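Putative thioesterase yhdA (Lactococcus lactis subsp. lactis, PDB 3GEK) probably hydrolyses acyl-CoA thioesters as a hotdog-fold member of the PaaI thioesterase family, possibly acting on 1,4-dihydroxy-2-naphthoyl-CoA, though its function is not established. Local coordinates at residues A[1-4]-A[5-9]; A[15-18]-A[19-22]. The protein carries 7 engineered substitutions. All blocks are in the same frame, centred on the assembly; numbering follows the deposited sequence.

Interaction 1 of 2, residues A[1-4]-A[5-9]; sequences MNMI and DQLNI
Asn2 caps the short N-terminal helix 3-6 by folding its side-chain amide back over the first turn, where OD1 accepts the backbone N-H of Asp5 at 3.0 Å from OD1 to N. The bond is nearly straight, with 165° at the hydrogen, although the donor is tilted 22° from the amide plane. A chi1 of 69° sets CG between the backbone N and the carbonyl carbon, which brings OD1 round to that N-H. Asparagine suits the N-cap because its short side chain ends in an acceptor.

In the same first turn Gln6 N donates to Asn2 O, and the next i-to-i+4 bond runs from Leu7 N to Met3 O, both at 3.0 Å between N and O. Selenomethionine Met1 lays its selenium across the outer side of this turn, SE lying 3.7 Å from Asp5 CB and about as far from Gln6 CG. Past the helix, a water donates to Ile4 O at 2.6 Å and accepts from Ile9 N at 2.8 Å, joining the last turn to strand 9-10.

Farther out, Ile4 and Leu7 rest on Ile58 of the long helix 49-68, and the Gln6 amide bonds Gln6 of the second subunit. The early acidic residue, Asp5, probably interacts favourably with the helix dipole, while the cap serves its N-H and the water supplements the weak bond from Leu7 N to Ile4 O.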
HETATM    1  N   MSE A   1      24.900  19.580   4.299  1.00 62.64           N
HETATM    2  CA  MSE A   1      23.469  19.448   4.693  1.00 62.66           C
HETATM    3  C   MSE A   1      22.684  18.652   3.653  1.00 61.80           C
HETATM    4  O   MSE A   1      22.138  19.222   2.704  1.00 61.61           O
HETATM    5  CB  MSE A   1      22.839  20.830   4.898  1.00 63.64           C
HETATM    6  CG  MSE A   1      22.917  21.360   6.322  1.00 65.72           C
HETATM    7 SE   MSE A   1      21.456  20.709   7.452  1.00 73.07          SE
HETATM    8  CE  MSE A   1      22.095  21.387   9.170  1.00 67.95           C
ATOM      9  N   ASN A   2      22.642  17.332   3.828  1.00 60.75           N
ATOM     10  CA  ASN A   2      21.835  16.477   2.965  1.00 59.80           C
ATOM     11  C   ASN A   2      20.348  16.574   3.323  1.00 59.42           C
ATOM     12  O   ASN A   2      19.988  17.222   4.312  1.00 59.14           O
ATOM     13  CB  ASN A   2      22.348  15.024   2.974  1.00 59.56           C
ATOM     14  CG  ASN A   2      22.132  14.314   4.311  1.00 59.01           C
ATOM     15  OD1 ASN A   2      21.555  14.861   5.250  1.00 58.18           O
ATOM     16  ND2 ASN A   2      22.596  13.072   4.389  1.00 58.35           N
HETATM   17  N   MSE A   3      19.506  15.946   2.525  1.00 58.97           N
HETATM   18  CA  MSE A   3      18.055  15.968   2.727  1.00 59.20           C
HETATM   19  C   MSE A   3      17.658  15.558   4.143  1.00 57.19           C
HETATM   20  O   MSE A   3      16.848  16.234   4.777  1.00 57.01           O
HETATM   21  CB  MSE A   3      17.351  15.067   1.710  1.00 58.92           C
HETATM   22  CG  MSE A   3      15.846  15.273   1.622  1.00 60.24           C
HETATM   23 SE   MSE A   3      14.996  13.985   0.420  1.00 64.38          SE
HETATM   24  CE  MSE A   3      14.709  12.542   1.683  1.00 62.76           C
ATOM     25  N   ILE A   4      18.231  14.468   4.617  1.00 55.56           N
ATOM     26  CA  ILE A   4      17.959  13.939   5.960  1.00 53.81           C
ATOM     27  C   ILE A   4      18.116  15.011   7.045  1.00 52.62           C
ATOM     28  O   ILE A   4      17.210  15.213   7.855  1.00 52.22           O
ATOM     29  CB  ILE A   4      18.830  12.681   6.278  1.00 53.81           C
ATOM     30  CG1 ILE A   4      18.522  11.552   5.286  1.00 53.66           C
ATOM     31  CG2 ILE A   4      18.612  12.208   7.720  1.00 53.55           C
ATOM     32  CD1 ILE A   4      19.450  10.346   5.385  1.00 53.98           C
ATOM     33  N   ASP A   5      19.252  15.704   7.037  1.00 51.18           N
ATOM     34  CA  ASP A   5      19.538  16.721   8.045  1.00 49.87           C
ATOM     35  C   ASP A   5      18.650  17.951   7.874  1.00 48.86           C
ATOM     36  O   ASP A   5      18.203  18.540   8.860  1.00 48.49           O
ATOM     37  CB  ASP A   5      21.020  17.122   8.018  1.00 50.15           C
ATOM     38  CG  ASP A   5      21.958  15.950   8.283  1.00 50.50           C
ATOM     39  OD1 ASP A   5      21.571  15.002   9.002  1.00 50.50           O
ATOM     40  OD2 ASP A   5      23.097  15.985   7.765  1.00 51.84           O
ATOM     41  N   GLN A   6      18.386  18.327   6.625  1.00 47.64           N
ATOM     42  CA  GLN A   6      17.544  19.493   6.334  1.00 46.72           C
ATOM     43  C   GLN A   6      16.081  19.288   6.732  1.00 46.15           C
ATOM     44  O   GLN A   6      15.362  20.252   6.983  1.00 45.93           O
ATOM     45  CB  GLN A   6      17.655  19.898   4.863  1.00 46.53           C
ATOM     46  CG  GLN A   6      18.983  20.543   4.509  1.00 45.80           C
ATOM     47  CD  GLN A   6      18.986  21.159   3.127  1.00 45.17           C
ATOM     48  OE1 GLN A   6      19.754  20.748   2.259  1.00 45.41           O
ATOM     49  NE2 GLN A   6      18.126  22.148   2.914  1.00 43.90           N
ATOM     50  N   LEU A   7      15.660  18.027   6.807  1.00 45.57           N
ATOM     51  CA  LEU A   7      14.330  17.673   7.299  1.00 45.38           C
ATOM     52  C   LEU A   7      14.100  18.143   8.741  1.00 45.05           C
ATOM     53  O   LEU A   7      12.962  18.353   9.150  1.00 44.75           O
ATOM     54  CB  LEU A   7      14.102  16.162   7.183  1.00 45.30           C
ATOM     55  CG  LEU A   7      13.205  15.529   6.102  1.00 45.76           C
ATOM     56  CD1 LEU A   7      12.618  16.498   5.069  1.00 44.60           C
ATOM     57  CD2 LEU A   7      13.932  14.382   5.419  1.00 45.66           C
ATOM     58  N   ASN A   8      15.188  18.327   9.492  1.00 44.65           N
ATOM     59  CA  ASN A   8      15.123  18.785  10.884  1.00 44.46           C
ATOM     60  C   ASN A   8      14.276  17.849  11.760  1.00 44.38           C
ATOM     61  O   ASN A   8      13.290  18.263  12.374  1.00 44.09           O
ATOM     62  CB  ASN A   8      14.615  20.239  10.955  1.00 44.23           C
ATOM     63  CG  ASN A   8      15.004  20.947  12.248  1.00 44.39           C
ATOM     64  OD1 ASN A   8      15.680  20.388  13.114  1.00 44.03           O
ATOM     65  ND2 ASN A   8      14.574  22.193  12.377  1.00 43.43           N
ATOM     66  N   ILE A   9      14.666  16.577  11.790  1.00 44.66           N
ATOM     67  CA  ILE A   9      14.052  15.592  12.682  1.00 45.16           C
ATOM     68  C   ILE A   9      14.591  15.803  14.099  1.00 45.15           C
ATOM     69  O   ILE A   9      15.801  15.777  14.315  1.00 45.42           O
ATOM     70  CB  ILE A   9      14.328  14.128  12.222  1.00 45.24           C
ATOM     71  CG1 ILE A   9      14.005  13.917  10.732  1.00 45.60           C
ATOM     72  CG2 ILE A   9      13.604  13.116  13.108  1.00 45.18           C
ATOM     73  CD1 ILE A   9      12.733  14.575  10.237  1.00 46.79           C
TER
HETATM   74  O   HOH W   1      16.949  15.694  10.390  1.00 39.98           O

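Interaction 2 of 2, residues A[15-18]-A[19-22]; sequences FTDE and NSDK
Asp21 brings its CB up to the oxygen end of the Glu18 carbonyl, 3.2 Å from Glu18 O, while its carboxylate reaches beyond that oxygen. The same carbonyl accepts the N-H of Asp21 in a weak hydrogen bond, 3.4 Å from Asp21 N to Glu18 O with 153° at the hydrogen. One residue earlier the pattern repeats: Ser20 N donates weakly to Asp17 O, again at 3.4 Å but more bent, with 128° at the hydrogen. Both bonds span three residues, the spacing of a 3-10 turn. Residues 19-21 accordingly have helical backbone angles without forming a regular helix.

The side chains fan outward from this turn and scarcely meet one another. Ser20 brings CB to 3.7 Å from Asp17 O, and the hydroxyl of this small, buried residue is used elsewhere, bonding the backbone N of Ile27 just ahead of strand 28-35. Asp17 OD2 is 4.3 Å from Ser20 OG, whereas OD1 of the same carboxylate makes a salt bridge to Lys29 on that strand. With chi1 at -51°, Asp17 CG lies beside its own backbone N, and the carboxylate is turned away from the carbonyl carbon.

Glu18 and Asn19 suit the exposed outer side of the bend because their polar ends can meet solvent. Glu18 CB passes 3.3 Å from Asn19 N, and the rest of its chain bends beyond CB.

The turn thus carries the chain off the end of strand 12-16 at the surface of the subunit. Since its own bonds are weak, its position probably depends much on the outside partners of Asp17 and Ser20. Glu18 and Asp21 would tend to give the tip negative charge, offset in part by Lys22, while the charge of Asp17 is met by Lys29.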
ATOM      1  N   PHE A  15      11.734   3.101  22.174  1.00 52.70           N
ATOM      2  CA  PHE A  15      11.470   2.600  23.530  1.00 53.78           C
ATOM      3  C   PHE A  15      10.489   1.432  23.560  1.00 54.48           C
ATOM      4  O   PHE A  15       9.750   1.205  22.606  1.00 54.35           O
ATOM      5  CB  PHE A  15      10.952   3.733  24.434  1.00 53.45           C
ATOM      6  CG  PHE A  15       9.687   4.390  23.929  1.00 53.68           C
ATOM      7  CD1 PHE A  15       9.746   5.413  22.984  1.00 52.81           C
ATOM      8  CD2 PHE A  15       8.439   3.987  24.401  1.00 53.42           C
ATOM      9  CE1 PHE A  15       8.583   6.020  22.514  1.00 52.64           C
ATOM     10  CE2 PHE A  15       7.272   4.587  23.936  1.00 53.02           C
ATOM     11  CZ  PHE A  15       7.345   5.606  22.989  1.00 52.78           C
ATOM     12  N   THR A  16      10.498   0.696  24.669  1.00 55.71           N
ATOM     13  CA  THR A  16       9.499  -0.335  24.932  1.00 56.89           C
ATOM     14  C   THR A  16       8.597   0.124  26.069  1.00 57.82           C
ATOM     15  O   THR A  16       9.000   0.949  26.894  1.00 57.97           O
ATOM     16  CB  THR A  16      10.142  -1.685  25.320  1.00 56.77           C
ATOM     17  OG1 THR A  16      10.965  -1.515  26.479  1.00 56.97           O
ATOM     18  CG2 THR A  16      10.988  -2.227  24.188  1.00 56.83           C
ATOM     19  N   ASP A  17       7.377  -0.405  26.110  1.00 59.09           N
ATOM     20  CA  ASP A  17       6.473  -0.150  27.231  1.00 60.23           C
ATOM     21  C   ASP A  17       6.953  -0.921  28.453  1.00 60.81           C
ATOM     22  O   ASP A  17       7.583  -1.975  28.319  1.00 61.04           O
ATOM     23  CB  ASP A  17       5.040  -0.563  26.884  1.00 60.42           C
ATOM     24  CG  ASP A  17       4.565   0.023  25.564  1.00 61.27           C
ATOM     25  OD1 ASP A  17       4.349   1.254  25.490  1.00 62.52           O
ATOM     26  OD2 ASP A  17       4.405  -0.751  24.599  1.00 62.24           O
ATOM     27  N   GLU A  18       6.656  -0.392  29.640  1.00 61.54           N
ATOM     28  CA  GLU A  18       6.980  -1.071  30.896  1.00 62.18           C
ATOM     29  C   GLU A  18       6.222  -2.389  31.046  1.00 62.42           C
ATOM     30  O   GLU A  18       6.671  -3.289  31.754  1.00 62.50           O
ATOM     31  CB  GLU A  18       6.696  -0.164  32.099  1.00 62.39           C
ATOM     32  CG  GLU A  18       7.806   0.843  32.423  1.00 63.16           C
ATOM     33  CD  GLU A  18       7.740   2.114  31.583  1.00 63.69           C
ATOM     34  OE1 GLU A  18       6.961   2.162  30.608  1.00 64.27           O
ATOM     35  OE2 GLU A  18       8.475   3.074  31.904  1.00 64.12           O
ATOM     36  N   ASN A  19       5.074  -2.491  30.380  1.00 62.79           N
ATOM     37  CA  ASN A  19       4.255  -3.705  30.407  1.00 63.20           C
ATOM     38  C   ASN A  19       4.948  -4.908  29.761  1.00 63.22           C
ATOM     39  O   ASN A  19       4.902  -6.018  30.301  1.00 63.31           O
ATOM     40  CB  ASN A  19       2.892  -3.447  29.747  1.00 63.33           C
ATOM     41  CG  ASN A  19       2.074  -2.389  30.482  1.00 63.76           C
ATOM     42  OD1 ASN A  19       1.758  -1.334  29.925  1.00 63.67           O
ATOM     43  ND2 ASN A  19       1.734  -2.667  31.741  1.00 63.47           N
ATOM     44  N   SER A  20       5.602  -4.667  28.621  1.00 63.16           N
ATOM     45  CA  SER A  20       6.324  -5.695  27.857  1.00 63.08           C
ATOM     46  C   SER A  20       7.481  -6.351  28.615  1.00 62.94           C
ATOM     47  O   SER A  20       8.068  -7.321  28.134  1.00 62.96           O
ATOM     48  CB  SER A  20       6.865  -5.098  26.555  1.00 63.09           C
ATOM     49  OG  SER A  20       5.812  -4.708  25.698  1.00 63.45           O
ATOM     50  N   ASP A  21       7.797  -5.809  29.788  1.00 62.74           N
ATOM     51  CA  ASP A  21       8.946  -6.230  30.589  1.00 62.78           C
ATOM     52  C   ASP A  21       9.116  -7.751  30.689  1.00 62.41           C
ATOM     53  O   ASP A  21      10.139  -8.293  30.250  1.00 62.57           O
ATOM     54  CB  ASP A  21       8.844  -5.625  31.995  1.00 62.97           C
ATOM     55  CG  ASP A  21      10.194  -5.287  32.584  1.00 63.84           C
ATOM     56  OD1 ASP A  21      10.834  -6.190  33.166  1.00 64.69           O
ATOM     57  OD2 ASP A  21      10.604  -4.108  32.477  1.00 64.76           O
ATOM     58  N   LYS A  22       8.109  -8.428  31.259  1.00 61.75           N
ATOM     59  CA  LYS A  22       8.215  -9.860  31.581  1.00 61.04           C
ATOM     60  C   LYS A  22       7.670 -10.775  30.460  1.00 60.50           C
ATOM     61  O   LYS A  22       7.662 -12.009  30.607  1.00 60.37           O
ATOM     62  CB  LYS A  22       7.526 -10.162  32.923  1.00 61.05           C
ATOM     63  CG  LYS A  22       8.206 -11.284  33.727  1.00 61.45           C
ATOM     64  CD  LYS A  22       9.414 -10.769  34.537  1.00 61.27           C
ATOM     65  CE  LYS A  22      10.464 -11.929  34.722  1.00 61.36           C
ATOM     66  NZ  LYS A  22       9.978 -13.143  35.645  1.00 61.55           N
TER

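How the interactions relate
From the N terminus, interaction 1 comes first, capping and closing the short helix 3-6 within residues 1-9 and delivering the chain into strand 9-10. The chain then runs through strand 12-16, whose end opens interaction 2. The two local turns are in series, neither nesting nor crossing, and they lie on opposite sides of the chain's centre with their own centres about 31 Å apart. Strand 28-35 links them: residues 7-9 meet it near Met34 and Ile35, residues 15-17 near Tyr28, Lys29 and Ser31. Residues 1-9 also reach helix 49-68 and the second subunit, whereas residues 15-22 touch no other chain of the assembly.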